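PDB 1M7S: catalase from Pseudomonas syringae, which uses heme to break down hydrogen peroxide into water and oxygen, protecting the cell from the toxic effects of the peroxide. Local coordinates for residues 276-281 and 412-417. Residues are numbered along the deposited sequence; the frame is centred on the assembly and turned at random.
Sequences TKIWPD and FKQAGD
The side-chain amide of Gln414 pairs with the backbone N and O of Ile278, two hydrogen bonds that fix both ends of the flat group. Ile278 N reaches Gln414 OE1 at 3.0 Å, nearly straight at 170°, in the carbonyl plane and on a lone pair. The return bond, Gln414 NE2 to Ile278 O, is equally short at 3.0 Å but less straight at 154°, and its donor sits above the plane of the backbone carbonyl. Beyond CG the glutamine is extended (chi2 -170°), which carries the amide across from the helix to the loop. The amide is sandwiched: Lys277 CD lies over one face, 3.8 Å from Gln414 NE2, and Ile278 CG1 over the other, 3.7 Å from Gln414 CD. Pro280 CD, on the Ile278 side, is 3.7 Å from Gln414 NE2. A weak hydrogen bond from Arg170 NE, on helix 169-176, also reaches Gln414 OE1. Further out, Lys277 bends at chi2 and chi4, and its NZ forms a salt bridge with Asp274 OD1 and a hydrogen bond to Glu409 O, the latter a second tie between the two regions. The arrangement joins the loop between barrel strands 252-260 and 284-295 to the start of helix 413-421, in the C-terminal helical domain of the catalase fold.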
loop_
_atom_site.group_PDB
_atom_site.type_symbol
_atom_site.label_atom_id
_atom_site.label_comp_id
_atom_site.label_asym_id
_atom_site.label_seq_id
_atom_site.Cartn_x
_atom_site.Cartn_y
_atom_site.Cartn_z
ATOM N N THR A 276 3.208 28.766 -21.705
ATOM C CA THR A 276 2.554 30.002 -21.374
ATOM C C THR A 276 2.117 30.802 -22.595
ATOM O O THR A 276 1.548 31.886 -22.445
ATOM C CB THR A 276 3.470 30.904 -20.499
ATOM O OG1 THR A 276 4.620 31.404 -21.225
ATOM C CG2 THR A 276 3.817 30.108 -19.265
ATOM N N LYS A 277 2.130 30.184 -23.808
ATOM C CA LYS A 277 1.769 30.921 -24.988
ATOM C C LYS A 277 0.728 30.244 -25.871
ATOM O O LYS A 277 0.718 29.020 -26.032
ATOM C CB LYS A 277 3.060 31.028 -25.904
ATOM C CG LYS A 277 4.220 31.821 -25.308
ATOM C CD LYS A 277 3.899 33.321 -25.234
ATOM C CE LYS A 277 5.118 34.100 -24.739
ATOM N NZ LYS A 277 5.232 33.803 -23.259
ATOM N N ILE A 278 -0.117 31.090 -26.451
ATOM C CA ILE A 278 -1.027 30.608 -27.500
ATOM C C ILE A 278 -0.313 30.904 -28.840
ATOM O O ILE A 278 0.715 31.570 -28.828
ATOM C CB ILE A 278 -2.379 31.320 -27.497
ATOM C CG1 ILE A 278 -2.274 32.830 -27.744
ATOM C CG2 ILE A 278 -3.098 31.096 -26.159
ATOM C CD1 ILE A 278 -3.606 33.412 -28.230
ATOM N N TRP A 279 -0.837 30.439 -29.953
ATOM C CA TRP A 279 -0.250 30.790 -31.260
ATOM C C TRP A 279 -1.302 31.682 -31.951
ATOM O O TRP A 279 -2.269 31.160 -32.502
ATOM C CB TRP A 279 -0.039 29.533 -32.081
ATOM C CG TRP A 279 0.950 28.529 -31.586
ATOM C CD1 TRP A 279 1.897 28.674 -30.598
ATOM C CD2 TRP A 279 1.177 27.235 -32.159
ATOM N NE1 TRP A 279 2.658 27.537 -30.491
ATOM C CE2 TRP A 279 2.225 26.636 -31.454
ATOM C CE3 TRP A 279 0.541 26.522 -33.196
ATOM C CZ2 TRP A 279 2.677 25.353 -31.713
ATOM C CZ3 TRP A 279 1.023 25.246 -33.473
ATOM C CH2 TRP A 279 2.054 24.657 -32.742
ATOM N N PRO A 280 -1.150 32.982 -31.816
ATOM C CA PRO A 280 -2.164 33.938 -32.189
ATOM C C PRO A 280 -2.581 33.937 -33.646
ATOM O O PRO A 280 -3.788 34.106 -33.876
ATOM C CB PRO A 280 -1.652 35.356 -31.833
ATOM C CG PRO A 280 -0.399 35.070 -31.061
ATOM C CD PRO A 280 -0.011 33.604 -31.149
ATOM N N ASP A 281 -1.666 33.798 -34.584
ATOM C CA ASP A 281 -2.133 33.894 -35.981
ATOM C C ASP A 281 -2.136 32.605 -36.781
ATOM O O ASP A 281 -2.517 32.660 -37.972
ATOM C CB ASP A 281 -1.310 35.005 -36.663
ATOM C CG ASP A 281 -1.323 36.293 -35.865
ATOM O OD1 ASP A 281 -2.416 36.867 -35.671
ATOM O OD2 ASP A 281 -0.245 36.679 -35.348
ATOM N N PHE A 412 4.987 39.286 -21.126
ATOM C CA PHE A 412 3.874 40.203 -20.880
ATOM C C PHE A 412 2.971 40.516 -22.063
ATOM O O PHE A 412 1.837 40.970 -21.850
ATOM C CB PHE A 412 4.444 41.539 -20.298
ATOM C CG PHE A 412 5.463 41.297 -19.217
ATOM C CD1 PHE A 412 6.818 41.454 -19.471
ATOM C CD2 PHE A 412 5.063 40.798 -17.987
ATOM C CE1 PHE A 412 7.772 41.171 -18.492
ATOM C CE2 PHE A 412 6.030 40.535 -17.007
ATOM C CZ PHE A 412 7.374 40.717 -17.248
ATOM N N LYS A 413 3.375 40.324 -23.311
ATOM C CA LYS A 413 2.627 40.765 -24.481
ATOM C C LYS A 413 1.254 40.157 -24.654
ATOM O O LYS A 413 0.214 40.801 -24.774
ATOM C CB LYS A 413 3.446 40.529 -25.783
ATOM C CG LYS A 413 2.725 41.073 -27.019
ATOM C CD LYS A 413 3.394 40.645 -28.304
ATOM C CE LYS A 413 2.901 41.464 -29.505
ATOM N NZ LYS A 413 4.091 41.691 -30.403
ATOM N N GLN A 414 1.211 38.816 -24.507
ATOM C CA GLN A 414 -0.037 38.070 -24.694
ATOM C C GLN A 414 -1.005 38.352 -23.559
ATOM O O GLN A 414 -2.229 38.359 -23.753
ATOM C CB GLN A 414 0.275 36.578 -24.878
ATOM C CG GLN A 414 0.580 36.261 -26.354
ATOM C CD GLN A 414 0.658 34.753 -26.622
ATOM O OE1 GLN A 414 0.147 34.004 -25.780
ATOM N NE2 GLN A 414 1.280 34.350 -27.745
ATOM N N ALA A 415 -0.457 38.618 -22.371
ATOM C CA ALA A 415 -1.298 38.939 -21.216
ATOM C C ALA A 415 -1.977 40.287 -21.456
ATOM O O ALA A 415 -3.130 40.453 -21.089
ATOM C CB ALA A 415 -0.419 39.053 -19.963
ATOM N N GLY A 416 -1.224 41.262 -21.988
ATOM C CA GLY A 416 -1.828 42.563 -22.356
ATOM C C GLY A 416 -2.864 42.394 -23.469
ATOM O O GLY A 416 -3.956 43.017 -23.443
ATOM N N ASP A 417 -2.571 41.616 -24.493
ATOM C CA ASP A 417 -3.504 41.306 -25.567
ATOM C C ASP A 417 -4.811 40.799 -25.006
ATOM O O ASP A 417 -5.892 41.270 -25.314
ATOM C CB ASP A 417 -2.910 40.292 -26.556
ATOM C CG ASP A 417 -1.821 40.947 -27.373
ATOM O OD1 ASP A 417 -1.780 42.184 -27.447
ATOM O OD2 ASP A 417 -0.963 40.237 -27.948
#